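Local coordinates for putative glucoamylase (Bacteroides fragilis NCTC 9343, PDB 3EU8), which is a putative glucoamylase, probably a glycoside hydrolase that releases glucose from glucans, although its substrate and reaction have not been established, at residues A[355-358]-A[359-363]; A[15-18]-A[19-22]; A[174-178]-A[179-183]; A[47-51]-A[52-56]; A[82-85]-A[86-89]. All blocks are in the same frame, centred on the assembly; numbering follows the deposited sequence.

How the contacts relate
Contacts 1 and 2 form one neighbourhood. Their centres lie 11 Å apart, H357 NE2 of contact 1 meets D18 OD1 of contact 2 at 2.8 Å in a probable hydrogen bond, and both touch the same 1,2-ethanediol, on the side of the chain that also carries the bound potassium. Contacts 2 and 5 each lie at the N-terminus of a helix, and their nearest atoms are about 5 Å apart without touching. Contact 4, at the end of a short strand, has its nearest atoms about 12 Å from contact 1. Contact 3 lies across the chain's centre from contacts 1 and 2, with centres 46 and 48 Å away respectively.

Contact 1 (A[355-358]-A[359-363]); sequences VMHH and LYEMG. With EDO (1,2-ethanediol), chain O.
Helix 349-361 carries this contact near its C-terminal end, where V355, H357 and H358 meet L359, E361 and M362 one turn on. V355 and L359 run side by side in the same direction, with CG1 of V355 3.7 Å from CD1 of L359. H358 has its CG anti to the backbone N (chi1 178°), which swings the imidazole across the extended chain of selenomethionine M362 at a slant. There the methyl CE is modelled 3.0 Å from H358 NE2, closer than ordinary packing, so its exact placing is doubtful, and SE sits obliquely 5.3 Å from the ring centroid. On the ring's other nitrogen, a water in the imidazole plane joins H358 ND1 (3.0 Å) to OE1 of E361 (3.2 Å), to which it donates. The carbonyl O of H357 accepts the N-H of E361 at 3.0 Å. A 1,2-ethanediol hydroxyl, O2, gives a weak bond of 2.9 Å to H357 ND1 and rests 3.6 Å from CD1 of Y360, while H357 NE2 is held by D18 of helix 18-34. These i to i+4 pairs lie on a helix that packs against helices 18-34 and 338-342, as in the helical (alpha/alpha)6 barrel expected for six-hairpin glycosidases.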
# COMPACT_ATOMS: atom_id res chain seq x y z
N VAL A 355 -2.40 -10.59 17.07
CA VAL A 355 -3.64 -10.29 16.34
C VAL A 355 -3.88 -11.35 15.26
O VAL A 355 -4.97 -11.87 15.14
CB VAL A 355 -3.64 -8.85 15.71
CG1 VAL A 355 -4.91 -8.61 14.89
CG2 VAL A 355 -3.47 -7.79 16.77
N MSE A 356 -2.83 -11.70 14.52
CA MSE A 356 -2.95 -12.65 13.41
C MSE A 356 -3.46 -14.04 13.87
O MSE A 356 -4.33 -14.63 13.23
CB MSE A 356 -1.61 -12.76 12.67
CG MSE A 356 -1.69 -13.49 11.29
SE MSE A 356 0.03 -13.83 10.43
CE MSE A 356 0.59 -11.91 10.19
N HIS A 357 -2.92 -14.56 14.96
CA HIS A 357 -3.39 -15.81 15.57
C HIS A 357 -4.86 -15.69 16.02
O HIS A 357 -5.68 -16.56 15.72
CB HIS A 357 -2.51 -16.19 16.77
CG HIS A 357 -1.22 -16.85 16.41
ND1 HIS A 357 -1.13 -18.19 16.10
CD2 HIS A 357 0.04 -16.35 16.32
CE1 HIS A 357 0.13 -18.49 15.83
NE2 HIS A 357 0.86 -17.40 15.94
N HIS A 358 -5.19 -14.60 16.69
CA HIS A 358 -6.53 -14.37 17.22
C HIS A 358 -7.59 -14.24 16.11
O HIS A 358 -8.70 -14.79 16.20
CB HIS A 358 -6.51 -13.14 18.16
CG HIS A 358 -7.85 -12.76 18.72
ND1 HIS A 358 -8.39 -13.35 19.85
CD2 HIS A 358 -8.75 -11.83 18.32
CE1 HIS A 358 -9.58 -12.83 20.09
NE2 HIS A 358 -9.82 -11.90 19.18
N LEU A 359 -7.25 -13.54 15.04
CA LEU A 359 -8.13 -13.44 13.91
C LEU A 359 -8.31 -14.79 13.21
O LEU A 359 -9.43 -15.17 12.89
CB LEU A 359 -7.60 -12.39 12.93
CG LEU A 359 -7.60 -10.92 13.40
CD1 LEU A 359 -7.07 -10.11 12.22
CD2 LEU A 359 -8.98 -10.42 13.93
N TYR A 360 -7.22 -15.53 13.01
CA TYR A 360 -7.29 -16.88 12.43
C TYR A 360 -8.23 -17.82 13.27
O TYR A 360 -9.01 -18.61 12.71
CB TYR A 360 -5.87 -17.46 12.33
CG TYR A 360 -5.77 -18.84 11.69
CD1 TYR A 360 -5.95 -19.99 12.44
CD2 TYR A 360 -5.45 -18.98 10.34
CE1 TYR A 360 -5.87 -21.26 11.86
CE2 TYR A 360 -5.35 -20.25 9.74
CZ TYR A 360 -5.56 -21.37 10.50
OH TYR A 360 -5.45 -22.62 9.90
N GLU A 361 -8.16 -17.70 14.59
CA GLU A 361 -9.00 -18.48 15.48
C GLU A 361 -10.48 -18.11 15.44
O GLU A 361 -11.31 -18.91 15.85
CB GLU A 361 -8.47 -18.36 16.92
CG GLU A 361 -7.19 -19.18 17.16
CD GLU A 361 -6.31 -18.62 18.28
OE1 GLU A 361 -6.86 -18.02 19.24
OE2 GLU A 361 -5.07 -18.77 18.19
N MSE A 362 -10.83 -16.92 14.93
CA MSE A 362 -12.24 -16.58 14.67
C MSE A 362 -12.86 -17.41 13.55
O MSE A 362 -14.07 -17.42 13.39
CB MSE A 362 -12.35 -15.12 14.29
CG MSE A 362 -12.02 -14.22 15.45
SE MSE A 362 -12.19 -12.35 15.09
CE MSE A 362 -11.28 -11.79 16.58
N GLY A 363 -12.03 -18.07 12.75
CA GLY A 363 -12.52 -18.97 11.69
C GLY A 363 -12.98 -18.32 10.40
O GLY A 363 -12.64 -17.17 10.10
C1 EDO O . -4.35 -21.23 15.88
O1 EDO O . -3.81 -22.37 15.21
C2 EDO O . -3.26 -20.18 15.92
O2 EDO O . -3.57 -19.16 14.98
O HOH W 1 -6.58 -15.42 21.15

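Contact 2 (A[15-18]-A[19-22]); sequences SLTD and DALM. With EDO (1,2-ethanediol), chain O.
A chi1 of 65° places OG1 of T17 between its own backbone N and carbonyl carbon, directly before the N-H of A20, while at L21 a chi1 of 177° turns CG away from the backbone N and leaves CD1 near L16. T17 is the N-cap of helix 18-34: its OG1 accepts from A20 N at 3.1 Å and lies 3.4 Å from A20 CB, capping the first turn. The carbonyls take over from there, T17 O receiving L21 N at 2.9 Å and D18 O receiving M22 N at 2.8 Å. L16 folds back over this turn. Its CD1 approaches CD1 of L21 to 4.0 Å, the two side chains crossing at about a right angle, while CD2 stands 4.2 Å from A20 CB. The backbone N of L16 gives an almost straight bond (171°) of 3.0 Å to O1 of the 1,2-ethanediol, and the same loop carries S11 and T14 of the potassium site. Selenomethionine M22 bends at chi3, bringing CE to 3.6 Å from D18 O. Among the neighbouring helices, L21 and L16 press on helix 349-361, through M356, H357 and Y360, whereas M22 packs against I399, Y402 and R403 of helix 389-404.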
# COMPACT_ATOMS: atom_id res chain seq x y z
N SER A 15 -1.78 -24.47 18.82
CA SER A 15 -1.75 -23.45 17.77
C SER A 15 -0.70 -23.67 16.69
O SER A 15 0.35 -24.27 16.95
CB SER A 15 -1.45 -22.07 18.37
OG SER A 15 -2.47 -21.75 19.28
N LEU A 16 -0.98 -23.17 15.49
CA LEU A 16 0.03 -23.06 14.43
C LEU A 16 1.24 -22.33 14.97
O LEU A 16 1.11 -21.42 15.77
CB LEU A 16 -0.50 -22.29 13.20
CG LEU A 16 -1.59 -22.94 12.33
CD1 LEU A 16 -2.10 -21.95 11.28
CD2 LEU A 16 -1.05 -24.21 11.65
N THR A 17 2.43 -22.76 14.56
CA THR A 17 3.61 -21.93 14.78
C THR A 17 3.40 -20.59 14.03
O THR A 17 2.58 -20.49 13.13
CB THR A 17 4.89 -22.60 14.26
OG1 THR A 17 4.80 -22.73 12.84
CG2 THR A 17 5.09 -24.01 14.92
N ASP A 18 4.18 -19.58 14.40
CA ASP A 18 4.14 -18.29 13.73
C ASP A 18 4.47 -18.46 12.24
O ASP A 18 3.84 -17.83 11.38
CB ASP A 18 5.16 -17.34 14.34
CG ASP A 18 4.78 -16.85 15.72
OD1 ASP A 18 3.59 -16.98 16.13
OD2 ASP A 18 5.67 -16.32 16.37
N ASP A 19 5.46 -19.31 11.94
CA ASP A 19 5.94 -19.48 10.58
C ASP A 19 4.86 -20.14 9.73
O ASP A 19 4.67 -19.74 8.60
CB ASP A 19 7.23 -20.32 10.54
CG ASP A 19 8.51 -19.51 10.81
OD1 ASP A 19 8.44 -18.30 11.16
OD2 ASP A 19 9.62 -20.10 10.67
N ALA A 20 4.16 -21.13 10.28
CA ALA A 20 3.11 -21.87 9.52
C ALA A 20 1.90 -20.99 9.35
O ALA A 20 1.29 -21.02 8.30
CB ALA A 20 2.71 -23.15 10.21
N LEU A 21 1.57 -20.23 10.40
CA LEU A 21 0.51 -19.22 10.30
C LEU A 21 0.84 -18.19 9.21
O LEU A 21 0.00 -17.91 8.35
CB LEU A 21 0.25 -18.53 11.66
CG LEU A 21 -0.80 -17.39 11.60
CD1 LEU A 21 -2.15 -17.91 11.13
CD2 LEU A 21 -0.91 -16.65 12.92
N MSE A 22 2.04 -17.64 9.21
CA MSE A 22 2.40 -16.61 8.21
C MSE A 22 2.38 -17.20 6.78
O MSE A 22 1.85 -16.56 5.87
CB MSE A 22 3.76 -16.01 8.54
CG MSE A 22 3.76 -15.04 9.65
SE MSE A 22 5.49 -14.20 9.93
CE MSE A 22 6.55 -15.59 10.67
C1 EDO O . -4.35 -21.23 15.88
O1 EDO O . -3.81 -22.37 15.21
C2 EDO O . -3.26 -20.18 15.92
O2 EDO O . -3.57 -19.16 14.98

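Contact 3 (A[174-178]-A[179-183]); sequences WYRHG and GQNVL. With EDO (1,2-ethanediol), chain B.
The carbonyl O of Q180 is gripped twice, by NE of R176 at 2.9 Å and more weakly by the N-H of V182. The second bond belongs to an inverse gamma turn centred on N181, in the loop between helix 154-169 and strand 186-187. Just before it the chain makes an alpha turn, closed by Q180 N donating to R176 O at 3.1 Å from above the carbonyl plane. The three residues inside, H177, G178 and G179, all have positive phi, in the left-handed helical region.

R176 reaches across this turn. Bent at chi3 (86°), its chain turns the guanidinium so that Q180 O lies near its plane, with CA of G179 over one face. NH2 makes a weak bond of 3.4 Å to OD1 of N181, whose amide lies nearly flush with the guanidinium, the planes 11° apart. The outer ends are held as well, since NH1 of R176 bonds N173 and ND2 of N181 bonds E227 of helix 222-229.

On the turn's other side, NE2 of Q180 donates to the carbonyl O of H177 at 2.8 Å. That acceptor is almost in the amide plane, and the amide lies beside the imidazole at a 49° angle, with NE2 3.4 Å from H177 CG. The imidazole itself stacks on W193. Nearer the backbone, CG of R176 packs 4.1 Å from CD2 of L183 and 3.4 Å from the carbonyl O of V182. The same carbonyl O also receives a CA-H...O contact from R176, its oxygen 3.5 Å from R176 CA.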
# COMPACT_ATOMS: atom_id res chain seq x y z
N TRP A 174 5.44 17.37 -15.01
CA TRP A 174 4.11 17.87 -15.44
C TRP A 174 3.18 18.21 -14.28
O TRP A 174 2.49 19.27 -14.29
CB TRP A 174 3.38 16.89 -16.35
CG TRP A 174 1.94 17.38 -16.72
CD1 TRP A 174 0.77 17.01 -16.11
CD2 TRP A 174 1.56 18.35 -17.73
NE1 TRP A 174 -0.30 17.67 -16.68
CE2 TRP A 174 0.16 18.49 -17.68
CE3 TRP A 174 2.28 19.08 -18.70
CZ2 TRP A 174 -0.56 19.34 -18.54
CZ3 TRP A 174 1.56 19.94 -19.57
CH2 TRP A 174 0.15 20.06 -19.48
N TYR A 175 3.17 17.32 -13.27
CA TYR A 175 2.23 17.41 -12.12
C TYR A 175 2.62 18.48 -11.11
O TYR A 175 1.98 18.60 -10.06
CB TYR A 175 2.01 16.02 -11.49
CG TYR A 175 1.16 15.09 -12.38
CD1 TYR A 175 1.70 14.47 -13.50
CD2 TYR A 175 -0.20 14.89 -12.12
CE1 TYR A 175 0.94 13.62 -14.30
CE2 TYR A 175 -0.96 14.08 -12.91
CZ TYR A 175 -0.40 13.44 -14.01
OH TYR A 175 -1.19 12.65 -14.83
N ARG A 176 3.65 19.27 -11.43
CA ARG A 176 3.95 20.49 -10.65
C ARG A 176 3.09 21.69 -11.01
O ARG A 176 3.22 22.73 -10.38
CB ARG A 176 5.41 20.90 -10.81
CG ARG A 176 6.38 20.11 -9.98
CD ARG A 176 7.76 20.26 -10.59
NE ARG A 176 8.39 21.45 -10.08
CZ ARG A 176 9.52 21.95 -10.55
NH1 ARG A 176 10.13 21.40 -11.58
NH2 ARG A 176 10.01 23.05 -9.96
N HIS A 177 2.22 21.54 -12.00
CA HIS A 177 1.23 22.54 -12.36
C HIS A 177 1.91 23.90 -12.67
O HIS A 177 1.68 24.91 -12.00
CB HIS A 177 0.16 22.63 -11.27
CG HIS A 177 -0.99 23.56 -11.58
ND1 HIS A 177 -1.14 24.18 -12.80
CD2 HIS A 177 -2.04 23.96 -10.82
CE1 HIS A 177 -2.23 24.93 -12.78
NE2 HIS A 177 -2.80 24.82 -11.59
N GLY A 178 2.78 23.87 -13.68
CA GLY A 178 3.56 25.02 -14.10
C GLY A 178 4.78 25.28 -13.25
O GLY A 178 5.12 26.42 -12.97
N GLY A 179 5.47 24.22 -12.84
CA GLY A 179 6.77 24.38 -12.20
C GLY A 179 6.75 24.83 -10.75
O GLY A 179 7.75 25.33 -10.25
N GLN A 180 5.64 24.63 -10.06
CA GLN A 180 5.53 24.98 -8.68
C GLN A 180 6.35 23.98 -7.86
O GLN A 180 6.63 22.88 -8.34
CB GLN A 180 4.07 24.95 -8.26
CG GLN A 180 3.13 25.81 -9.10
CD GLN A 180 1.71 25.76 -8.54
OE1 GLN A 180 1.54 25.90 -7.34
NE2 GLN A 180 0.73 25.50 -9.38
N ASN A 181 6.75 24.37 -6.65
CA ASN A 181 7.49 23.48 -5.75
C ASN A 181 6.59 22.62 -4.85
O ASN A 181 6.65 22.64 -3.61
CB ASN A 181 8.50 24.28 -4.93
CG ASN A 181 9.62 24.82 -5.79
OD1 ASN A 181 10.02 24.18 -6.77
ND2 ASN A 181 10.13 25.98 -5.43
N VAL A 182 5.79 21.81 -5.53
CA VAL A 182 4.83 20.89 -4.92
C VAL A 182 4.34 19.97 -6.02
O VAL A 182 4.43 20.33 -7.21
CB VAL A 182 3.66 21.65 -4.25
CG1 VAL A 182 2.89 22.44 -5.32
CG2 VAL A 182 2.75 20.66 -3.46
N LEU A 183 3.81 18.80 -5.63
CA LEU A 183 3.12 17.90 -6.55
C LEU A 183 1.61 17.92 -6.31
O LEU A 183 1.15 17.88 -5.16
CB LEU A 183 3.66 16.46 -6.43
CG LEU A 183 5.09 16.31 -6.91
CD1 LEU A 183 5.67 14.97 -6.48
CD2 LEU A 183 5.26 16.52 -8.42
C1 EDO B . 10.61 26.21 -12.18
O1 EDO B . 9.64 26.68 -11.24
C2 EDO B . 10.57 27.00 -13.49
O2 EDO B . 11.18 28.29 -13.32

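Contact 4 (A[47-51]-A[52-56]); sequences RYHMD and GEYPA. With EDO (1,2-ethanediol), chain C.
H49 meets Y54 from its first side-chain atom onward. Its CB lies 3.6 Å from CZ of the tyrosine, CG comes to 3.4 Å from CE1, and the imidazole then slides over the phenol in an offset stack, centroids 4.3 Å apart and planes at 11°. ND1 gives a practically straight bond (177°) of 2.7 Å to the carbonyl O of E53, which lies in the ring plane. This bond fixes the ring's rotation. At the far end, NE2 is taken by the hydroxyl of Y317. The backbone joins in as well, H49 N donating to Y54 OH at 2.8 Å, so the tyrosine is tied at its tip and covered on its ring.

R47 runs past the edge of the Y54 ring, CD 3.9 Å from CD1, and its guanidinium bonds the carbonyl O of G58 through NH1 and also a 1,2-ethanediol. G52 N closes a type I beta turn on H49 O at 3.0 Å. D51 OD2, salt-bridged to R386, accepts E53 N at 3.2 Å from above its carboxylate plane, an Asx turn. Together these overlapping turns reverse the chain as it leaves strand 47-49, the partner of antiparallel strand 386-388.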
# COMPACT_ATOMS: atom_id res chain seq x y z
N ARG A 47 -12.10 -4.50 -5.83
CA ARG A 47 -12.95 -5.19 -4.84
C ARG A 47 -13.38 -6.56 -5.36
O ARG A 47 -13.49 -6.79 -6.59
CB ARG A 47 -14.17 -4.35 -4.54
CG ARG A 47 -15.04 -4.34 -5.73
CD ARG A 47 -16.05 -3.34 -5.73
NE ARG A 47 -15.65 -1.95 -5.68
CZ ARG A 47 -15.51 -1.10 -6.70
NH1 ARG A 47 -15.55 -1.48 -7.96
NH2 ARG A 47 -15.27 0.16 -6.43
N TYR A 48 -13.60 -7.49 -4.44
CA TYR A 48 -14.05 -8.83 -4.76
C TYR A 48 -14.92 -9.38 -3.62
O TYR A 48 -14.46 -9.53 -2.49
CB TYR A 48 -12.84 -9.70 -4.98
CG TYR A 48 -13.03 -10.96 -5.79
CD1 TYR A 48 -13.57 -10.92 -7.07
CD2 TYR A 48 -12.60 -12.20 -5.31
CE1 TYR A 48 -13.72 -12.08 -7.82
CE2 TYR A 48 -12.73 -13.36 -6.06
CZ TYR A 48 -13.28 -13.29 -7.32
OH TYR A 48 -13.44 -14.43 -8.09
N HIS A 49 -16.18 -9.67 -3.95
CA HIS A 49 -17.23 -9.98 -2.97
C HIS A 49 -17.69 -11.42 -3.10
O HIS A 49 -18.28 -11.80 -4.14
CB HIS A 49 -18.43 -9.01 -3.10
CG HIS A 49 -18.08 -7.55 -2.90
ND1 HIS A 49 -19.01 -6.55 -3.11
CD2 HIS A 49 -16.94 -6.93 -2.52
CE1 HIS A 49 -18.45 -5.37 -2.86
NE2 HIS A 49 -17.20 -5.57 -2.49
N MSE A 50 -17.42 -12.24 -2.07
CA MSE A 50 -17.79 -13.67 -2.14
C MSE A 50 -19.31 -13.85 -2.23
O MSE A 50 -19.80 -14.86 -2.74
CB MSE A 50 -17.27 -14.46 -0.93
CG MSE A 50 -15.76 -14.44 -0.72
SE MSE A 50 -14.72 -14.88 -2.26
CE MSE A 50 -14.91 -16.67 -2.17
N ASP A 51 -20.05 -12.87 -1.74
CA ASP A 51 -21.52 -12.86 -1.86
C ASP A 51 -22.09 -12.44 -3.22
O ASP A 51 -23.28 -12.57 -3.42
CB ASP A 51 -22.08 -11.93 -0.79
CG ASP A 51 -21.44 -10.56 -0.82
OD1 ASP A 51 -20.35 -10.39 -0.21
OD2 ASP A 51 -22.04 -9.65 -1.45
N GLY A 52 -21.27 -11.88 -4.11
CA GLY A 52 -21.64 -11.55 -5.46
C GLY A 52 -22.39 -10.26 -5.68
O GLY A 52 -22.68 -9.91 -6.82
N GLU A 53 -22.68 -9.55 -4.61
CA GLU A 53 -23.42 -8.29 -4.67
C GLU A 53 -22.47 -7.11 -4.70
O GLU A 53 -21.60 -6.99 -3.85
CB GLU A 53 -24.38 -8.19 -3.48
CG GLU A 53 -25.37 -7.05 -3.49
CD GLU A 53 -26.37 -7.15 -2.32
OE1 GLU A 53 -26.05 -7.81 -1.27
OE2 GLU A 53 -27.47 -6.57 -2.44
N TYR A 54 -22.64 -6.24 -5.69
CA TYR A 54 -21.77 -5.10 -5.92
C TYR A 54 -22.63 -3.84 -6.06
O TYR A 54 -22.98 -3.48 -7.18
CB TYR A 54 -20.93 -5.32 -7.19
CG TYR A 54 -19.92 -6.42 -7.03
CD1 TYR A 54 -18.70 -6.18 -6.41
CD2 TYR A 54 -20.19 -7.71 -7.47
CE1 TYR A 54 -17.79 -7.19 -6.25
CE2 TYR A 54 -19.28 -8.74 -7.31
CZ TYR A 54 -18.09 -8.48 -6.69
OH TYR A 54 -17.14 -9.46 -6.53
N PRO A 55 -22.94 -3.16 -4.94
CA PRO A 55 -23.79 -1.96 -4.95
C PRO A 55 -23.08 -0.67 -5.41
O PRO A 55 -23.74 0.30 -5.76
CB PRO A 55 -24.19 -1.83 -3.48
CG PRO A 55 -22.98 -2.26 -2.75
CD PRO A 55 -22.48 -3.45 -3.56
N ALA A 56 -21.75 -0.66 -5.42
CA ALA A 56 -21.02 0.57 -5.66
C ALA A 56 -19.84 0.35 -6.57
O ALA A 56 -18.73 0.81 -6.27
CB ALA A 56 -20.54 1.12 -4.32
C1 EDO C . -14.21 2.27 -9.38
O1 EDO C . -15.27 1.29 -9.29
C2 EDO C . -14.55 3.56 -8.65
O2 EDO C . -14.42 3.39 -7.22
O HOH W 2 -17.81 -11.67 -7.41

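Contact 5 (A[82-85]-A[86-89]); sequences YVSR and EEGL. With EDO (1,2-ethanediol), chain G.
V83, following Y82 whose carbonyl O takes the O1 hydroxyl of a 1,2-ethanediol at 2.8 Å, turns its side chain toward the turn that follows, CB 4.2 Å from CB of E87 and CG2 4.3 Å from the backbone N of G88. W34 of helix 18-34 touches both V83 and E87, so the valine links the start of this helix to an earlier one.

S84 comes next and supplies most of the polar contact. With chi1 at 73°, OG is folded back over the main chain and accepts the N-H of E87 at 3.0 Å, the bond close to straight at 167°. The same oxygen lies 3.3 Å from E87 CB. S84 is thereby the N-cap of helix 85-101, satisfying an amide of the first turn that has no preceding helical carbonyl to bond, while its own carbonyl O takes G88 N at 2.8 Å and begins the regular helical series. E86 bends at chi2 (70°), curling its carboxylate back so that OE1 sits 3.4 Å from S84 CB. A carboxylate near the helix N-terminus would be expected to be favoured by the helix dipole.

R85 enters the helix and passes the series on, its carbonyl O receiving L89 N at 2.8 Å and lying against L89 CB. Its side chain heads off from this turn and ends in a salt bridge between NH2 and E156 of helix 154-169, the helix on which L89 also rests through E155, E156 and L159.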
# COMPACT_ATOMS: atom_id res chain seq x y z
N TYR A 82 5.65 -20.51 -5.04
CA TYR A 82 4.17 -20.63 -5.06
C TYR A 82 3.68 -20.95 -6.47
O TYR A 82 2.73 -21.77 -6.67
CB TYR A 82 3.55 -19.32 -4.59
CG TYR A 82 3.62 -19.03 -3.08
CD1 TYR A 82 4.30 -19.87 -2.19
CD2 TYR A 82 3.00 -17.91 -2.55
CE1 TYR A 82 4.33 -19.59 -0.82
CE2 TYR A 82 3.02 -17.62 -1.19
CZ TYR A 82 3.70 -18.45 -0.32
OH TYR A 82 3.73 -18.14 1.06
N VAL A 83 4.32 -20.27 -7.43
CA VAL A 83 4.19 -20.52 -8.87
C VAL A 83 5.58 -20.59 -9.51
O VAL A 83 6.57 -20.16 -8.94
CB VAL A 83 3.30 -19.44 -9.61
CG1 VAL A 83 1.80 -19.49 -9.13
CG2 VAL A 83 3.89 -18.07 -9.43
N SER A 84 5.65 -21.14 -10.71
CA SER A 84 6.95 -21.31 -11.37
C SER A 84 7.44 -19.97 -11.90
O SER A 84 6.66 -19.02 -12.04
CB SER A 84 6.82 -22.33 -12.50
OG SER A 84 6.11 -21.79 -13.60
N ARG A 85 8.74 -19.89 -12.17
CA ARG A 85 9.31 -18.69 -12.80
C ARG A 85 8.59 -18.38 -14.09
O ARG A 85 8.34 -17.24 -14.42
CB ARG A 85 10.79 -18.92 -13.18
CG ARG A 85 11.77 -18.32 -12.30
CD ARG A 85 13.19 -18.68 -12.71
NE ARG A 85 13.89 -17.64 -13.48
CZ ARG A 85 15.15 -17.76 -13.88
NH1 ARG A 85 15.83 -18.88 -13.61
NH2 ARG A 85 15.74 -16.79 -14.56
N GLU A 86 8.34 -19.43 -14.86
CA GLU A 86 7.77 -19.29 -16.18
C GLU A 86 6.36 -18.74 -16.07
O GLU A 86 6.00 -17.82 -16.80
CB GLU A 86 7.80 -20.66 -16.91
CG GLU A 86 9.23 -21.32 -17.12
CD GLU A 86 9.97 -21.88 -15.81
OE1 GLU A 86 9.33 -22.21 -14.79
OE2 GLU A 86 11.23 -22.01 -15.82
N GLU A 87 5.55 -19.32 -15.18
CA GLU A 87 4.21 -18.85 -14.90
C GLU A 87 4.26 -17.39 -14.40
O GLU A 87 3.52 -16.55 -14.88
CB GLU A 87 3.54 -19.75 -13.84
CG GLU A 87 2.83 -20.96 -14.42
CD GLU A 87 1.51 -20.58 -15.13
OE1 GLU A 87 0.46 -20.43 -14.45
OE2 GLU A 87 1.55 -20.42 -16.38
N GLY A 88 5.15 -17.11 -13.46
CA GLY A 88 5.37 -15.76 -12.91
C GLY A 88 5.67 -14.78 -14.03
O GLY A 88 5.07 -13.71 -14.09
N LEU A 89 6.59 -15.13 -14.94
CA LEU A 89 6.94 -14.21 -16.04
C LEU A 89 5.77 -13.96 -17.00
O LEU A 89 5.55 -12.80 -17.43
CB LEU A 89 8.19 -14.67 -16.80
CG LEU A 89 8.62 -13.89 -18.05
CD1 LEU A 89 9.13 -12.51 -17.71
CD2 LEU A 89 9.65 -14.72 -18.86
C1 EDO G . 1.70 -24.57 -5.57
O1 EDO G . 2.91 -24.00 -5.06
C2 EDO G . 1.37 -25.80 -4.73
O2 EDO G . 0.74 -25.41 -3.51